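Local coordinates for protein cysteine desulfurase (Thermococcus onnurineus, PDB 5B89) that probably transfers sulfur from L-cysteine to a sulfur carrier, releasing L-alanine, with pyridoxal 5'-phosphate as its cofactor, at residues B[99-104]-B[247-252]; B[109-114]-B[138-143]. All blocks are in the same frame, centred on the assembly; numbering follows the deposited sequence.

In the fold
Followed from the N terminus, the chain first lays down strand 100-103, turns at once into helix 106-117, passes through strand 126-129 and reaches helix 139-148. Contact 2 closes the short loop here by setting helix 139-148 beside helix 106-117. The chain then adds the far edge strand 151-154 and the central strands 177-181, 206-210 and 229-233 before strand 245-249 comes back to pair with strand 100-103 in contact 1, so the short closure falls wholly within the long one. One joins an edge strand to the sheet; the other packs two helices over it. The two meet where Ser109 OG lies 2.9 Å from Thr103 OG1, a probable hydrogen bond, and where Leu247 packs on Val113.

Contact 1: B[99-104]-B[247-252]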
loop_
_atom_site.group_PDB
_atom_site.type_symbol
_atom_site.label_atom_id
_atom_site.label_comp_id
_atom_site.label_asym_id
_atom_site.label_seq_id
_atom_site.Cartn_x
_atom_site.Cartn_y
_atom_site.Cartn_z
ATOM N N GLU B 99 -18.537 -2.581 -1.092
ATOM C CA GLU B 99 -17.882 -3.525 -1.998
ATOM C C GLU B 99 -16.468 -3.040 -2.424
ATOM O O GLU B 99 -15.820 -3.766 -3.204
ATOM C CB GLU B 99 -18.707 -3.722 -3.262
ATOM C CG GLU B 99 -20.055 -4.423 -2.986
ATOM C CD GLU B 99 -21.055 -4.421 -4.156
ATOM O OE1 GLU B 99 -21.686 -5.569 -4.369
ATOM O OE2 GLU B 99 -21.165 -3.412 -4.878
ATOM N N ILE B 100 -16.075 -1.856 -1.965
ATOM C CA ILE B 100 -14.750 -1.274 -2.322
ATOM C C ILE B 100 -13.725 -1.484 -1.242
ATOM O O ILE B 100 -13.992 -1.061 -0.092
ATOM C CB ILE B 100 -14.858 0.183 -2.674
ATOM C CG1 ILE B 100 -15.838 0.471 -3.851
ATOM C CG2 ILE B 100 -13.509 0.833 -2.881
ATOM C CD1 ILE B 100 -15.391 -0.241 -5.088
ATOM N N VAL B 101 -12.617 -2.158 -1.572
ATOM C CA VAL B 101 -11.489 -2.358 -0.633
ATOM C C VAL B 101 -10.288 -1.620 -1.226
ATOM O O VAL B 101 -9.954 -1.761 -2.405
ATOM C CB VAL B 101 -11.183 -3.822 -0.482
ATOM C CG1 VAL B 101 -9.929 -4.181 0.348
ATOM C CG2 VAL B 101 -12.394 -4.606 0.125
ATOM N N PHE B 102 -9.561 -0.864 -0.402
ATOM C CA PHE B 102 -8.328 -0.261 -0.830
ATOM C C PHE B 102 -7.156 -1.172 -0.561
ATOM O O PHE B 102 -6.984 -1.775 0.495
ATOM C CB PHE B 102 -8.131 1.100 -0.159
ATOM C CG PHE B 102 -9.099 2.149 -0.613
ATOM C CD1 PHE B 102 -9.059 2.562 -1.934
ATOM C CD2 PHE B 102 -10.016 2.768 0.236
ATOM C CE1 PHE B 102 -9.932 3.526 -2.404
ATOM C CE2 PHE B 102 -10.854 3.762 -0.244
ATOM C CZ PHE B 102 -10.794 4.189 -1.522
ATOM N N THR B 103 -6.293 -1.220 -1.563
ATOM C CA THR B 103 -5.063 -1.987 -1.594
ATOM C C THR B 103 -3.914 -1.077 -2.033
ATOM O O THR B 103 -4.092 0.077 -2.147
ATOM C CB THR B 103 -5.164 -3.144 -2.616
ATOM O OG1 THR B 103 -5.305 -2.598 -3.911
ATOM C CG2 THR B 103 -6.375 -3.985 -2.313
ATOM N N LYS B 104 -2.745 -1.650 -2.286
ATOM C CA LYS B 104 -1.631 -0.804 -2.731
ATOM C C LYS B 104 -1.544 -0.621 -4.233
ATOM O O LYS B 104 -1.004 0.305 -4.698
ATOM C CB LYS B 104 -0.265 -1.248 -2.162
ATOM C CG LYS B 104 0.487 -2.221 -2.982
ATOM C CD LYS B 104 1.935 -2.349 -2.513
ATOM C CE LYS B 104 1.904 -3.109 -1.215
ATOM N NZ LYS B 104 1.213 -4.443 -1.368
ATOM N N LEU B 247 -9.791 -2.995 -4.953
ATOM C CA LEU B 247 -10.370 -4.307 -5.156
ATOM C C LEU B 247 -11.867 -4.189 -4.904
ATOM O O LEU B 247 -12.325 -3.883 -3.787
ATOM C CB LEU B 247 -9.765 -5.366 -4.295
ATOM C CG LEU B 247 -10.437 -6.796 -4.378
ATOM C CD1 LEU B 247 -10.349 -7.278 -5.755
ATOM C CD2 LEU B 247 -9.818 -7.702 -3.350
ATOM N N TYR B 248 -12.660 -4.446 -5.968
ATOM C CA TYR B 248 -14.094 -4.615 -5.824
ATOM C C TYR B 248 -14.423 -6.029 -5.595
ATOM O O TYR B 248 -13.926 -6.924 -6.276
ATOM C CB TYR B 248 -14.770 -4.176 -7.146
ATOM C CG TYR B 248 -16.212 -4.636 -7.383
ATOM C CD1 TYR B 248 -17.258 -4.026 -6.721
ATOM C CD2 TYR B 248 -16.452 -5.696 -8.167
ATOM C CE1 TYR B 248 -18.530 -4.394 -6.968
ATOM C CE2 TYR B 248 -17.723 -6.100 -8.398
ATOM C CZ TYR B 248 -18.740 -5.453 -7.770
ATOM O OH TYR B 248 -20.127 -5.809 -7.958
ATOM N N ILE B 249 -15.236 -6.229 -4.551
ATOM C CA ILE B 249 -15.784 -7.544 -4.149
ATOM C C ILE B 249 -17.263 -7.468 -4.138
ATOM O O ILE B 249 -17.888 -6.764 -3.335
ATOM C CB ILE B 249 -15.314 -7.944 -2.762
ATOM C CG1 ILE B 249 -13.775 -7.946 -2.633
ATOM C CG2 ILE B 249 -15.931 -9.264 -2.345
ATOM C CD1 ILE B 249 -13.267 -8.111 -1.232
ATOM N N ARG B 250 -17.916 -8.140 -5.110
ATOM C CA ARG B 250 -19.393 -8.108 -5.089
ATOM C C ARG B 250 -19.963 -8.797 -3.823
ATOM O O ARG B 250 -19.446 -9.767 -3.331
ATOM C CB ARG B 250 -19.826 -8.882 -6.364
ATOM C CG ARG B 250 -21.334 -8.822 -6.617
ATOM C CD ARG B 250 -21.793 -9.064 -8.028
ATOM N NE ARG B 250 -21.659 -10.416 -8.190
ATOM C CZ ARG B 250 -22.665 -11.317 -8.059
ATOM N NH1 ARG B 250 -23.874 -10.959 -7.576
ATOM N NH2 ARG B 250 -22.423 -12.614 -8.370
ATOM N N GLU B 251 -21.009 -8.128 -3.339
ATOM C CA GLU B 251 -21.539 -8.487 -2.035
ATOM C C GLU B 251 -21.942 -9.931 -1.845
ATOM O O GLU B 251 -21.862 -10.492 -0.761
ATOM C CB GLU B 251 -22.686 -7.540 -1.651
ATOM C CG GLU B 251 -23.914 -7.616 -2.455
ATOM C CD GLU B 251 -25.024 -6.630 -2.024
ATOM O OE1 GLU B 251 -24.952 -6.099 -0.912
ATOM O OE2 GLU B 251 -25.901 -6.405 -2.855
ATOM N N GLU B 252 -22.363 -10.566 -2.956
ATOM C CA GLU B 252 -22.611 -11.935 -2.859
ATOM C C GLU B 252 -21.484 -12.824 -2.414
ATOM O O GLU B 252 -21.677 -13.970 -1.945
ATOM C CB GLU B 252 -23.261 -12.437 -4.123
ATOM C CG GLU B 252 -22.424 -13.220 -5.050
ATOM C CD GLU B 252 -23.290 -14.127 -5.953
ATOM O OE1 GLU B 252 -22.974 -15.347 -6.134
ATOM O OE2 GLU B 252 -24.298 -13.606 -6.497
#
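The Tyr248 ring meets the carboxylate of Glu99 at its edge, with OE2 near the ring plane and 3.5 Å from CE1, while the backbone N of Arg250 lies over one ring face, offset toward the rim. Carboxylate and ring planes stand 78° apart, although the two side chains run side by side and point the same way. With its chain extended beyond CG (chi2 169°), Glu99 reaches alongside Tyr248 to the turn that follows strand 245-249, where Glu251 N donates to Glu99 OE1 at 2.8 Å, on the anti side of the carboxylate and 15° out of its plane. The other oxygen, OE2, accepts from Lys96 N, so two backbone N-H groups, one to each oxygen, probably hold the carboxylate's rotation. Glu251 OE2 comes within 4.6 Å of Glu99 OE1, a proximity of like charges probably eased by the salt bridge of Glu251 to Lys96.

Behind this polar end runs an antiparallel ladder, characteristic of the large-domain sheet of fold-type I pyridoxal-phosphate enzymes, in which strand 245-249 is antiparallel to its neighbours and here takes 100-103 as the outermost strand. Val101 and Leu247 form a hydrogen-bonded pair, Val101 N giving to Leu247 O at 2.8 Å and Leu247 N to Val101 O at 2.8 Å. Ile249 N adds a nearly straight bond to Glu99 O at 2.9 Å, and Tyr248 CA brings a CA-H...O contact to the same oxygen. Ile100 and Tyr248 form the non-hydrogen-bonded pair and share one face of the sheet, where helix 73-93 covers Ile100. On the other face, Val101 CG2 touches Ile249 CD1 at 3.9 Å, and the Thr103 and Leu247 side chains cross, CG2 of Thr103 lying 4.2 Å from CB of Leu247; helix 106-117 packs against both.

Contact 2: B[109-114]-B[138-143]; sequences SLNLVA and LLPWQR
Leu110 begins the contact loosely: its carbonyl oxygen comes within 4.5 Å of Pro140 CB, and its side chain packs on the sheet, about 5 Å from the bound pyridoxal phosphate at nearest atoms. Asn111, one residue on, crosses Pro140 at about a right angle, OD1 and ND2 both resting 3.8 Å from CG of the proline ring. ND2 is bound to Ser107 O in the preceding turn and to Ile262 O of the second subunit. These two carbonyls probably hold the amide in orientation. Arg143 arrives from the next turn of the facing helix, its chain bent at chi3 (59°), and brings NH2 to 3.2 Å from Asn111 OD1; the amide and guanidinium planes are 76° apart. NH1 of the same arginine donates to Pro260 O of the second subunit, so the polar side of this helix pair belongs to the dimer interface.

Val113 turns the contact apolar, its CG1 meeting Trp141 CH2 at 3.8 Å in the plane of the indole, at the ring edge. Ala114 presents its CB to both facing side chains, 3.7 Å from Trp141 CZ3 and 3.9 Å from Pro140 CB. Trp141 NE1 bonds Asp137 OD1 just ahead of the helix, which probably helps set the rotation of the indole.

The two helix segments run nearly parallel, with axes 9.3 Å apart at an angle of 22°. Together they lie over one side of the large-domain sheet, Leu110 and Val113 packing on strands 206-210 and 229-233 while Trp141 rests on strand 177-181.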
loop_
_atom_site.group_PDB
_atom_site.type_symbol
_atom_site.label_atom_id
_atom_site.label_comp_id
_atom_site.label_asym_id
_atom_site.label_seq_id
_atom_site.Cartn_x
_atom_site.Cartn_y
_atom_site.Cartn_z
ATOM N N SER B 109 -4.388 -6.377 -5.297
ATOM C CA SER B 109 -5.778 -6.776 -5.421
ATOM C C SER B 109 -5.979 -8.153 -6.047
ATOM O O SER B 109 -6.732 -8.996 -5.472
ATOM C CB SER B 109 -6.502 -5.785 -6.289
ATOM O OG SER B 109 -6.544 -4.489 -5.712
ATOM N N LEU B 110 -5.256 -8.463 -7.119
ATOM C CA LEU B 110 -5.439 -9.777 -7.767
ATOM C C LEU B 110 -4.865 -10.914 -6.941
ATOM O O LEU B 110 -5.485 -11.961 -6.835
ATOM C CB LEU B 110 -4.783 -9.776 -9.159
ATOM C CG LEU B 110 -5.451 -8.840 -10.166
ATOM C CD1 LEU B 110 -4.588 -8.617 -11.406
ATOM C CD2 LEU B 110 -6.860 -9.274 -10.593
ATOM N N ASN B 111 -3.765 -10.670 -6.267
ATOM C CA ASN B 111 -3.224 -11.679 -5.333
ATOM C C ASN B 111 -4.238 -11.920 -4.225
ATOM O O ASN B 111 -4.416 -13.055 -3.804
ATOM C CB ASN B 111 -1.909 -11.229 -4.707
ATOM C CG ASN B 111 -0.722 -11.596 -5.579
ATOM O OD1 ASN B 111 -0.081 -12.663 -5.422
ATOM N ND2 ASN B 111 -0.356 -10.709 -6.505
ATOM N N LEU B 112 -4.875 -10.861 -3.688
ATOM C CA LEU B 112 -5.886 -11.042 -2.625
ATOM C C LEU B 112 -7.038 -11.883 -3.108
ATOM O O LEU B 112 -7.575 -12.675 -2.303
ATOM C CB LEU B 112 -6.365 -9.707 -2.075
ATOM C CG LEU B 112 -5.326 -8.878 -1.342
ATOM C CD1 LEU B 112 -6.045 -7.589 -0.956
ATOM C CD2 LEU B 112 -4.725 -9.620 -0.177
ATOM N N VAL B 113 -7.459 -11.721 -4.333
ATOM C CA VAL B 113 -8.534 -12.571 -4.863
ATOM C C VAL B 113 -8.108 -14.024 -4.814
ATOM O O VAL B 113 -8.921 -14.868 -4.334
ATOM C CB VAL B 113 -8.999 -12.162 -6.272
ATOM C CG1 VAL B 113 -10.088 -13.115 -6.859
ATOM C CG2 VAL B 113 -9.476 -10.732 -6.309
ATOM N N ALA B 114 -6.948 -14.314 -5.358
ATOM C CA ALA B 114 -6.509 -15.728 -5.418
ATOM C C ALA B 114 -6.328 -16.234 -3.974
ATOM O O ALA B 114 -6.767 -17.441 -3.699
ATOM C CB ALA B 114 -5.193 -15.838 -6.185
ATOM N N LEU B 138 -1.534 -13.414 -13.893
ATOM C CA LEU B 138 -1.166 -14.745 -14.340
ATOM C C LEU B 138 -0.560 -15.557 -13.215
ATOM O O LEU B 138 -1.064 -16.579 -12.893
ATOM C CB LEU B 138 -0.213 -14.649 -15.512
ATOM C CG LEU B 138 0.312 -15.971 -16.006
ATOM C CD1 LEU B 138 -0.844 -16.856 -16.352
ATOM C CD2 LEU B 138 1.208 -15.791 -17.200
ATOM N N LEU B 139 0.492 -15.053 -12.616
ATOM C CA LEU B 139 1.192 -15.754 -11.578
ATOM C C LEU B 139 0.330 -16.198 -10.426
ATOM O O LEU B 139 0.491 -17.319 -9.954
ATOM C CB LEU B 139 2.405 -14.942 -11.085
ATOM C CG LEU B 139 3.726 -15.199 -11.767
ATOM C CD1 LEU B 139 3.647 -14.940 -13.245
ATOM C CD2 LEU B 139 4.811 -14.376 -11.098
ATOM N N PRO B 140 -0.567 -15.340 -9.873
ATOM C CA PRO B 140 -1.365 -15.875 -8.793
ATOM C C PRO B 140 -2.178 -17.096 -9.186
ATOM O O PRO B 140 -2.398 -17.975 -8.306
ATOM C CB PRO B 140 -2.238 -14.661 -8.355
ATOM C CG PRO B 140 -1.436 -13.471 -8.828
ATOM C CD PRO B 140 -0.839 -13.923 -10.138
ATOM N N TRP B 141 -2.660 -17.164 -10.410
ATOM C CA TRP B 141 -3.475 -18.271 -10.858
ATOM C C TRP B 141 -2.585 -19.477 -11.104
ATOM O O TRP B 141 -3.012 -20.642 -10.820
ATOM C CB TRP B 141 -4.265 -17.904 -12.085
ATOM C CG TRP B 141 -5.052 -16.602 -11.915
ATOM C CD1 TRP B 141 -4.849 -15.509 -12.671
ATOM C CD2 TRP B 141 -5.996 -16.312 -10.950
ATOM N NE1 TRP B 141 -5.659 -14.514 -12.232
ATOM C CE2 TRP B 141 -6.326 -14.956 -11.138
ATOM C CE3 TRP B 141 -6.548 -17.012 -9.872
ATOM C CZ2 TRP B 141 -7.274 -14.298 -10.318
ATOM C CZ3 TRP B 141 -7.500 -16.334 -9.055
ATOM C CH2 TRP B 141 -7.837 -15.024 -9.330
ATOM N N GLN B 142 -1.388 -19.250 -11.630
ATOM C CA GLN B 142 -0.393 -20.349 -11.790
ATOM C C GLN B 142 -0.023 -20.958 -10.519
ATOM O O GLN B 142 0.071 -22.221 -10.436
ATOM C CB GLN B 142 0.861 -19.828 -12.501
ATOM C CG GLN B 142 0.658 -19.535 -13.952
ATOM C CD GLN B 142 1.907 -18.911 -14.563
ATOM O OE1 GLN B 142 2.604 -18.143 -13.880
ATOM N NE2 GLN B 142 2.151 -19.160 -15.800
ATOM N N ARG B 143 0.259 -20.195 -9.481
ATOM C CA ARG B 143 0.608 -20.673 -8.141
ATOM C C ARG B 143 -0.529 -21.468 -7.605
ATOM O O ARG B 143 -0.314 -22.597 -7.089
ATOM C CB ARG B 143 1.058 -19.529 -7.171
ATOM C CG ARG B 143 1.417 -19.952 -5.782
ATOM C CD ARG B 143 1.837 -18.703 -4.920
ATOM N NE ARG B 143 0.800 -17.695 -4.833
ATOM C CZ ARG B 143 0.938 -16.481 -4.283
ATOM N NH1 ARG B 143 2.111 -16.156 -3.763
ATOM N NH2 ARG B 143 -0.138 -15.619 -4.277
#